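Local coordinates for protein glycosyl hydrolase, family 8 (Clostridium perfringens, PDB 3REN) that probably hydrolyses alpha-glucans as an alpha-amylase built on an (alpha/alpha)6 barrel, the fold of glycoside hydrolase family 8, at residues Ser59-Ser64 with Ile98-Glu103; Ser108-Thr113 with Val157-Asn162. All blocks are in the same frame, centred on the assembly; numbering follows the deposited sequence.

Contact 1. Residues Ser59-Ser64 with Ile98-Glu103. With SO4 (sulfate ion), chain E.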
ATOM      1  N   SER A  59      17.051   0.941  -7.117  1.00 13.63           N
ATOM      2  CA  SER A  59      16.445  -0.370  -7.099  1.00 13.82           C
ATOM      3  C   SER A  59      14.954  -0.207  -7.390  1.00 12.76           C
ATOM      4  O   SER A  59      14.419   0.909  -7.299  1.00 13.79           O
ATOM      5  CB  SER A  59      16.647  -1.037  -5.745  1.00 13.87           C
ATOM      6  OG  SER A  59      15.962  -0.300  -4.756  1.00 18.23           O
ATOM      7  N   VAL A  60      14.297  -1.310  -7.743  1.00 11.14           N
ATOM      8  CA  VAL A  60      12.870  -1.312  -8.052  1.00 10.56           C
ATOM      9  C   VAL A  60      12.197  -2.273  -7.100  1.00 10.40           C
ATOM     10  O   VAL A  60      12.539  -3.447  -7.070  1.00 10.83           O
ATOM     11  CB  VAL A  60      12.630  -1.829  -9.473  1.00 10.42           C
ATOM     12  CG1 VAL A  60      11.123  -2.122  -9.729  1.00  9.95           C
ATOM     13  CG2 VAL A  60      13.179  -0.857 -10.490  1.00  8.90           C
ATOM     14  N   LEU A  61      11.228  -1.789  -6.346  1.00 10.82           N
ATOM     15  CA  LEU A  61      10.469  -2.663  -5.447  1.00  9.84           C
ATOM     16  C   LEU A  61       9.229  -3.265  -6.148  1.00 10.77           C
ATOM     17  O   LEU A  61       8.552  -2.560  -6.939  1.00  9.75           O
ATOM     18  CB  LEU A  61      10.011  -1.833  -4.259  1.00  9.35           C
ATOM     19  CG  LEU A  61      11.115  -1.345  -3.315  1.00 10.83           C
ATOM     20  CD1 LEU A  61      10.570  -0.335  -2.284  1.00 11.60           C
ATOM     21  CD2 LEU A  61      11.783  -2.530  -2.592  1.00 14.29           C
ATOM     22  N   SER A  62       8.888  -4.526  -5.853  1.00  9.05           N
ATOM     23  CA  SER A  62       7.625  -5.040  -6.395  1.00 11.06           C
ATOM     24  C   SER A  62       6.450  -4.374  -5.698  1.00 11.33           C
ATOM     25  O   SER A  62       5.302  -4.405  -6.207  1.00 10.70           O
ATOM     26  CB  SER A  62       7.520  -6.558  -6.257  1.00 10.82           C
ATOM     27  OG  SER A  62       7.689  -6.947  -4.881  1.00 12.13           O
ATOM     28  N   GLU A  63       6.731  -3.793  -4.526  1.00 10.87           N
ATOM     29  CA  GLU A  63       5.786  -2.877  -3.880  1.00 11.87           C
ATOM     30  C   GLU A  63       5.383  -1.755  -4.854  1.00 11.69           C
ATOM     31  O   GLU A  63       4.190  -1.523  -5.044  1.00 10.32           O
ATOM     32  CB  GLU A  63       6.362  -2.280  -2.580  1.00 10.88           C
ATOM     33  CG  GLU A  63       5.521  -1.156  -1.900  1.00 15.29           C
ATOM     34  CD  GLU A  63       6.308  -0.533  -0.721  1.00 17.26           C
ATOM     35  OE1 GLU A  63       7.141   0.397  -0.962  1.00 15.82           O
ATOM     36  OE2 GLU A  63       6.138  -1.025   0.433  1.00 18.36           O
ATOM     37  N   SER A  64       6.382  -1.054  -5.399  1.00 12.03           N
ATOM     38  CA  SER A  64       6.161   0.062  -6.328  1.00 13.15           C
ATOM     39  C   SER A  64       5.408  -0.401  -7.563  1.00 13.47           C
ATOM     40  O   SER A  64       4.416   0.218  -7.986  1.00 12.61           O
ATOM     41  CB  SER A  64       7.500   0.663  -6.773  1.00 13.47           C
ATOM     42  OG  SER A  64       8.228   1.084  -5.637  1.00 14.27           O
ATOM     43  N   ILE A  98       6.918 -13.312  -6.255  1.00 13.36           N
ATOM     44  CA  ILE A  98       7.608 -12.150  -6.768  1.00 11.92           C
ATOM     45  C   ILE A  98       8.618 -11.652  -5.748  1.00 12.03           C
ATOM     46  O   ILE A  98       8.319 -11.545  -4.564  1.00 11.04           O
ATOM     47  CB  ILE A  98       6.627 -11.027  -7.110  1.00 12.55           C
ATOM     48  CG1 ILE A  98       5.458 -11.553  -7.974  1.00 13.76           C
ATOM     49  CG2 ILE A  98       7.364  -9.852  -7.756  1.00  8.48           C
ATOM     50  CD1 ILE A  98       5.915 -12.454  -9.246  1.00 13.64           C
ATOM     51  N   SER A  99       9.800 -11.327  -6.241  1.00 10.90           N
ATOM     52  CA  SER A  99      10.903 -10.870  -5.428  1.00 11.70           C
ATOM     53  C   SER A  99      10.491  -9.538  -4.812  1.00 12.49           C
ATOM     54  O   SER A  99       9.768  -8.773  -5.456  1.00 13.25           O
ATOM     55  CB  SER A  99      12.097 -10.625  -6.326  1.00 10.99           C
ATOM     56  OG  SER A  99      13.200 -10.123  -5.594  1.00 12.70           O
ATOM     57  N   TRP A 100      10.968  -9.227  -3.604  1.00 10.92           N
ATOM     58  CA  TRP A 100      10.676  -7.918  -3.014  1.00 11.98           C
ATOM     59  C   TRP A 100      11.374  -6.770  -3.730  1.00 12.04           C
ATOM     60  O   TRP A 100      10.847  -5.649  -3.757  1.00 11.72           O
ATOM     61  CB  TRP A 100      10.907  -7.857  -1.471  1.00 11.63           C
ATOM     62  CG  TRP A 100      12.259  -7.495  -1.062  1.00 13.33           C
ATOM     63  CD1 TRP A 100      13.359  -8.291  -1.139  1.00 17.75           C
ATOM     64  CD2 TRP A 100      12.702  -6.256  -0.455  1.00 12.45           C
ATOM     65  NE1 TRP A 100      14.491  -7.625  -0.644  1.00 15.45           N
ATOM     66  CE2 TRP A 100      14.118  -6.374  -0.235  1.00 13.49           C
ATOM     67  CE3 TRP A 100      12.057  -5.068  -0.084  1.00 15.31           C
ATOM     68  CZ2 TRP A 100      14.893  -5.345   0.339  1.00 14.41           C
ATOM     69  CZ3 TRP A 100      12.840  -4.017   0.481  1.00 14.68           C
ATOM     70  CH2 TRP A 100      14.239  -4.168   0.682  1.00 14.47           C
ATOM     71  N   ARG A 101      12.533  -7.037  -4.332  1.00 12.32           N
ATOM     72  CA  ARG A 101      13.348  -5.944  -4.868  1.00 13.58           C
ATOM     73  C   ARG A 101      14.328  -6.438  -5.907  1.00 13.62           C
ATOM     74  O   ARG A 101      14.851  -7.520  -5.747  1.00 13.79           O
ATOM     75  CB  ARG A 101      14.154  -5.280  -3.735  1.00 13.11           C
ATOM     76  CG  ARG A 101      15.110  -4.166  -4.228  1.00 15.94           C
ATOM     77  CD  ARG A 101      15.719  -3.355  -3.044  1.00 18.10           C
ATOM     78  NE  ARG A 101      16.655  -4.215  -2.318  1.00 18.72           N
ATOM     79  CZ  ARG A 101      17.408  -3.831  -1.298  1.00 22.33           C
ATOM     80  NH1 ARG A 101      17.371  -2.575  -0.866  1.00 21.26           N
ATOM     81  NH2 ARG A 101      18.204  -4.722  -0.713  1.00 25.50           N
ATOM     82  N   LYS A 102      14.599  -5.629  -6.942  1.00 14.39           N
ATOM     83  CA  LYS A 102      15.721  -5.893  -7.857  1.00 14.85           C
ATOM     84  C   LYS A 102      16.668  -4.703  -7.896  1.00 16.11           C
ATOM     85  O   LYS A 102      16.286  -3.582  -7.604  1.00 15.42           O
ATOM     86  CB  LYS A 102      15.280  -6.302  -9.278  1.00 15.15           C
ATOM     87  CG  LYS A 102      14.345  -5.323  -9.977  1.00 15.36           C
ATOM     88  CD  LYS A 102      14.222  -5.566 -11.512  1.00 14.03           C
ATOM     89  CE  LYS A 102      13.480  -4.366 -12.182  1.00 13.11           C
ATOM     90  NZ  LYS A 102      13.227  -4.573 -13.666  1.00 12.22           N
ATOM     91  N   GLU A 103      17.926  -4.981  -8.199  1.00 18.36           N
ATOM     92  CA  GLU A 103      18.916  -3.956  -8.501  1.00 21.40           C
ATOM     93  C   GLU A 103      19.509  -4.337  -9.858  1.00 21.35           C
ATOM     94  O   GLU A 103      20.102  -5.406  -9.978  1.00 22.13           O
ATOM     95  CB  GLU A 103      20.044  -3.979  -7.478  1.00 22.30           C
ATOM     96  CG  GLU A 103      19.640  -3.740  -6.024  1.00 28.36           C
ATOM     97  CD  GLU A 103      20.804  -3.957  -5.052  1.00 33.56           C
ATOM     98  OE1 GLU A 103      21.900  -3.362  -5.282  1.00 33.36           O
ATOM     99  OE2 GLU A 103      20.610  -4.731  -4.069  1.00 35.90           O
TER
HETATM  100  S   SO4 E   2      18.348  -8.489  -0.455  1.00 50.76           S
HETATM  101  O1  SO4 E   2      19.571  -7.993   0.158  1.00 52.95           O
HETATM  102  O2  SO4 E   2      17.581  -9.335   0.452  1.00 52.50           O
HETATM  103  O3  SO4 E   2      17.526  -7.349  -0.830  1.00 51.96           O
HETATM  104  O4  SO4 E   2      18.750  -9.264  -1.622  1.00 52.47           O
HETATM  105  O   HOH W   1      16.010  -0.065  -1.896  1.00 34.57           O
HETATM  106  O   HOH W   2       8.699  -4.765  -2.417  1.00 13.04           O

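Contact 2. Residues Ser108-Thr113 with Val157-Asn162. With SO4 (sulfate ion), chain E.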
ATOM      1  N   SER A 108      16.197 -10.018  -5.528  1.00 16.49           N
ATOM      2  CA  SER A 108      16.441 -10.518  -4.184  0.50 17.10           C
ATOM      3  C   SER A 108      15.745 -11.855  -4.024  1.00 16.68           C
ATOM      4  O   SER A 108      14.640 -12.038  -4.550  1.00 16.66           O
ATOM      5  CB  SER A 108      15.900  -9.553  -3.143  0.50 17.28           C
ATOM      6  OG  SER A 108      16.681  -8.386  -3.116  0.50 20.52           O
ATOM      7  N   PRO A 109      16.394 -12.809  -3.317  1.00 17.30           N
ATOM      8  CA  PRO A 109      15.775 -14.124  -3.112  1.00 17.61           C
ATOM      9  C   PRO A 109      14.660 -14.103  -2.079  1.00 17.60           C
ATOM     10  O   PRO A 109      14.094 -15.141  -1.748  1.00 19.50           O
ATOM     11  CB  PRO A 109      16.943 -14.992  -2.610  1.00 18.00           C
ATOM     12  CG  PRO A 109      17.885 -14.031  -1.968  1.00 17.55           C
ATOM     13  CD  PRO A 109      17.786 -12.775  -2.800  1.00 17.70           C
ATOM     14  N   SER A 110      14.284 -12.933  -1.599  1.00 17.54           N
ATOM     15  CA  SER A 110      13.238 -12.903  -0.598  1.00 16.73           C
ATOM     16  C   SER A 110      12.007 -12.136  -1.079  1.00 16.50           C
ATOM     17  O   SER A 110      12.088 -11.330  -2.041  1.00 15.48           O
ATOM     18  CB  SER A 110      13.802 -12.366   0.712  1.00 17.69           C
ATOM     19  OG  SER A 110      14.012 -11.003   0.551  1.00 20.55           O
ATOM     20  N   SER A 111      10.895 -12.412  -0.402  1.00 14.27           N
ATOM     21  CA  SER A 111       9.574 -11.912  -0.740  1.00 14.16           C
ATOM     22  C   SER A 111       8.826 -11.450   0.538  1.00 14.05           C
ATOM     23  O   SER A 111       9.097 -11.975   1.610  1.00 13.99           O
ATOM     24  CB  SER A 111       8.768 -13.032  -1.375  1.00 12.73           C
ATOM     25  OG  SER A 111       9.301 -13.346  -2.634  1.00 11.14           O
ATOM     26  N   ALA A 112       7.887 -10.515   0.394  1.00 12.79           N
ATOM     27  CA  ALA A 112       6.999 -10.080   1.489  1.00 12.51           C
ATOM     28  C   ALA A 112       5.554 -10.374   1.058  1.00 12.45           C
ATOM     29  O   ALA A 112       5.150  -9.957  -0.014  1.00 13.20           O
ATOM     30  CB  ALA A 112       7.168  -8.570   1.715  1.00 11.65           C
ATOM     31  N   THR A 113       4.775 -11.052   1.899  1.00 12.43           N
ATOM     32  CA  THR A 113       3.398 -11.430   1.606  1.00 12.09           C
ATOM     33  C   THR A 113       2.533 -10.263   1.097  1.00 12.64           C
ATOM     34  O   THR A 113       1.711 -10.422   0.172  1.00 12.08           O
ATOM     35  CB  THR A 113       2.809 -12.102   2.843  1.00 12.18           C
ATOM     36  OG1 THR A 113       3.451 -13.374   3.026  1.00 16.64           O
ATOM     37  CG2 THR A 113       1.302 -12.337   2.739  1.00 12.96           C
ATOM     38  N   VAL A 157       2.534 -15.710   7.030  1.00 16.43           N
ATOM     39  CA  VAL A 157       3.619 -14.955   7.644  1.00 16.10           C
ATOM     40  C   VAL A 157       4.193 -13.975   6.638  1.00 15.96           C
ATOM     41  O   VAL A 157       4.007 -14.165   5.404  1.00 15.69           O
ATOM     42  CB  VAL A 157       4.716 -15.903   8.218  1.00 16.25           C
ATOM     43  CG1 VAL A 157       4.056 -16.905   9.188  1.00 17.45           C
ATOM     44  CG2 VAL A 157       5.427 -16.632   7.102  1.00 15.98           C
ATOM     45  N   ASP A 158       4.887 -12.959   7.161  1.00 14.71           N
ATOM     46  CA  ASP A 158       5.318 -11.824   6.389  1.00 16.15           C
ATOM     47  C   ASP A 158       6.396 -12.159   5.398  1.00 16.88           C
ATOM     48  O   ASP A 158       6.379 -11.638   4.286  1.00 17.10           O
ATOM     49  CB  ASP A 158       5.927 -10.728   7.277  1.00 14.90           C
ATOM     50  CG  ASP A 158       4.904 -10.024   8.166  1.00 16.55           C
ATOM     51  OD1 ASP A 158       3.657 -10.171   7.981  1.00 15.34           O
ATOM     52  OD2 ASP A 158       5.373  -9.290   9.068  1.00 16.13           O
ATOM     53  N   TYR A 159       7.394 -12.928   5.840  1.00 17.18           N
ATOM     54  CA  TYR A 159       8.705 -12.963   5.159  1.00 17.27           C
ATOM     55  C   TYR A 159       8.947 -14.365   4.630  1.00 17.11           C
ATOM     56  O   TYR A 159       8.635 -15.340   5.298  1.00 14.73           O
ATOM     57  CB  TYR A 159       9.841 -12.508   6.127  1.00 18.91           C
ATOM     58  CG  TYR A 159      11.239 -12.701   5.544  1.00 20.49           C
ATOM     59  CD1 TYR A 159      11.883 -11.695   4.842  1.00 23.11           C
ATOM     60  CD2 TYR A 159      11.869 -13.938   5.643  1.00 23.66           C
ATOM     61  CE1 TYR A 159      13.149 -11.911   4.303  1.00 25.80           C
ATOM     62  CE2 TYR A 159      13.083 -14.164   5.105  1.00 24.44           C
ATOM     63  CZ  TYR A 159      13.732 -13.171   4.448  1.00 25.96           C
ATOM     64  OH  TYR A 159      14.959 -13.503   3.924  1.00 28.82           O
ATOM     65  N   ILE A 160       9.472 -14.467   3.410  1.00 17.48           N
ATOM     66  CA  ILE A 160       9.743 -15.784   2.783  1.00 18.51           C
ATOM     67  C   ILE A 160      11.030 -15.621   1.969  1.00 19.25           C
ATOM     68  O   ILE A 160      11.172 -14.641   1.230  1.00 17.93           O
ATOM     69  CB  ILE A 160       8.635 -16.294   1.805  1.00 18.45           C
ATOM     70  CG1 ILE A 160       7.211 -16.225   2.384  1.00 18.33           C
ATOM     71  CG2 ILE A 160       8.955 -17.737   1.299  1.00 18.60           C
ATOM     72  CD1 ILE A 160       6.436 -14.877   2.050  1.00 20.66           C
ATOM     73  N   ASP A 161      11.983 -16.544   2.148  1.00 19.73           N
ATOM     74  CA  ASP A 161      13.128 -16.628   1.251  1.00 21.34           C
ATOM     75  C   ASP A 161      13.324 -18.056   0.749  1.00 22.37           C
ATOM     76  O   ASP A 161      12.455 -18.908   0.923  1.00 22.37           O
ATOM     77  CB  ASP A 161      14.404 -15.985   1.826  1.00 21.28           C
ATOM     78  CG  ASP A 161      14.956 -16.719   3.066  1.00 22.03           C
ATOM     79  OD1 ASP A 161      14.555 -17.860   3.341  1.00 25.63           O
ATOM     80  OD2 ASP A 161      15.775 -16.131   3.786  1.00 24.37           O
ATOM     81  N   ASN A 162      14.434 -18.317   0.076  1.00 24.64           N
ATOM     82  CA  ASN A 162      14.647 -19.664  -0.492  1.00 26.63           C
ATOM     83  C   ASN A 162      14.868 -20.756   0.587  1.00 26.31           C
ATOM     84  O   ASN A 162      14.703 -21.951   0.309  1.00 28.13           O
ATOM     85  CB  ASN A 162      15.788 -19.647  -1.507  1.00 27.54           C
ATOM     86  CG  ASN A 162      17.037 -19.041  -0.949  1.00 29.92           C
ATOM     87  OD1 ASN A 162      17.011 -17.978  -0.332  1.00 34.84           O
ATOM     88  ND2 ASN A 162      18.150 -19.727  -1.132  1.00 36.00           N
TER
HETATM   89  S   SO4 E   2      18.348  -8.489  -0.455  1.00 50.76           S
HETATM   90  O1  SO4 E   2      19.571  -7.993   0.158  1.00 52.95           O
HETATM   91  O2  SO4 E   2      17.581  -9.335   0.452  1.00 52.50           O
HETATM   92  O3  SO4 E   2      17.526  -7.349  -0.830  1.00 51.96           O
HETATM   93  O4  SO4 E   2      18.750  -9.264  -1.622  1.00 52.47           O
HETATM   94  O   HOH W   3      10.680 -15.751  -1.694  1.00 12.84           O

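Contact 1. Residues Ser59-Ser64 with Ile98-Glu103
The indole of Trp100 meets Leu61 obliquely: methyl CD2 of Leu61 lies 3.6 Å from CZ3 of Trp100, the two side chains running alongside each other in the same direction. One face of the indole is covered by CB of Arg101, and the guanidinium of Arg101 has CZ2 of Trp100 over one face, 3.3 Å above its plane. Both groups present edges to a sulfate, probably from the crystallisation liquor: its O3 accepts from Arg101 NH2 at 2.7 Å and also from Trp100 NE1. A bend at chi3 (70°) in an otherwise extended Arg101 chain turns the guanidinium there, while a water in its plane bridges Arg101 NH1 to Ser59 OG; that hydroxyl also hydrogen-bonds the carbonyl oxygen of Lys56.

The backbones pair antiparallel. Val60 and Lys102 form the hydrogen-bonded pair, with Val60 N to Lys102 O and Lys102 N to Val60 O both 3.0 Å and nearly straight (162° and 165° at hydrogen). Leu61 and Arg101 form the next, non-hydrogen-bonded pair. On the opposite sheet face Val60 CB packs 3.8 Å from Lys102 CE, and the extended lysine carries NZ on to the carbonyl of Tyr39.

Leu61 is the N-cap of helix 62-74, and the first turn stays tied to the loop before strand 101-103. Ser62 N reaches Trp100 O at 3.1 Å from above the carbonyl plane, and Ser62 OG donates to Ser99 O at 2.8 Å. A second water joins Trp100 O to Glu63 N.

This strand-to-helix turn sits on the (alpha/alpha)6 barrel, its antiparallel sheet ordered 60-61, 101-103, 106-107, while Ser62 also touches helix 113-130 and Ser64 touches helix 335-346.

Contact 2. Residues Ser108-Thr113 with Val157-Asn162
A short antiparallel ladder at the head of helix 113-130 joins Ser111 to Ile160 and Ala112 to Tyr159. Ser111 and Ile160 form the hydrogen-bonded pair, Ser111 N to Ile160 O at 2.8 Å and Ile160 N to Ser111 O at 3.1 Å. Ala112, the N-cap residue, faces Tyr159 in the non-hydrogen-bonded pair, and its CA-H approaches Asp158 O.

Past the cap, Thr113 grips two successive carbonyls: its N donates to Asp158 O (2.9 Å, 163° at hydrogen) and OG1 to Val157 O (2.6 Å). With OG1 anti to the carbonyl carbon (chi1 -69°), the hydroxyl also lies 3.5 Å from CD1 of Ile160.

At the other end, CB of Ser110 sits 3.6 Å from Tyr159 OH, oblique to the ring. That hydroxyl donates to Asp161 OD2, which lies at the ring edge but is met from above its own carboxylate plane, fixing the phenol end against Asp161. A water donates to Ser111 OG and more weakly to Ile160 O; Ser111 OG also hydrogen-bonds Ile98 O.

Thr113 and Ile160 pack on helix 133-150; a short antiparallel strand leading straight into a barrel helix is the element formed here, as part of the (alpha/alpha)6 barrel.

How the contacts relate
From the N terminus, strand 60-61 leads into helix 62-74; helix 78-89 follows before the chain returns at 98-103, where contact 1 closes a loop of 33 residues. A few residues later 108-113 enters helix 113-130, helix 133-150 comes next, and contact 2 closes a second, 43-residue loop at 157-162. The loops are in series, neither nested nor crossed; each spans two helices, the second also strand 151-152. Their centres lie 12 Å apart, joined directly by a probable hydrogen bond between Ser99 OG and Ser108 O (2.6 Å) and by the Ser111 hydroxyl. One sulfate, probably from the crystallisation liquor, also touches both. Two small sheets thereby meet beside the starts of helices 62-74 and 113-130.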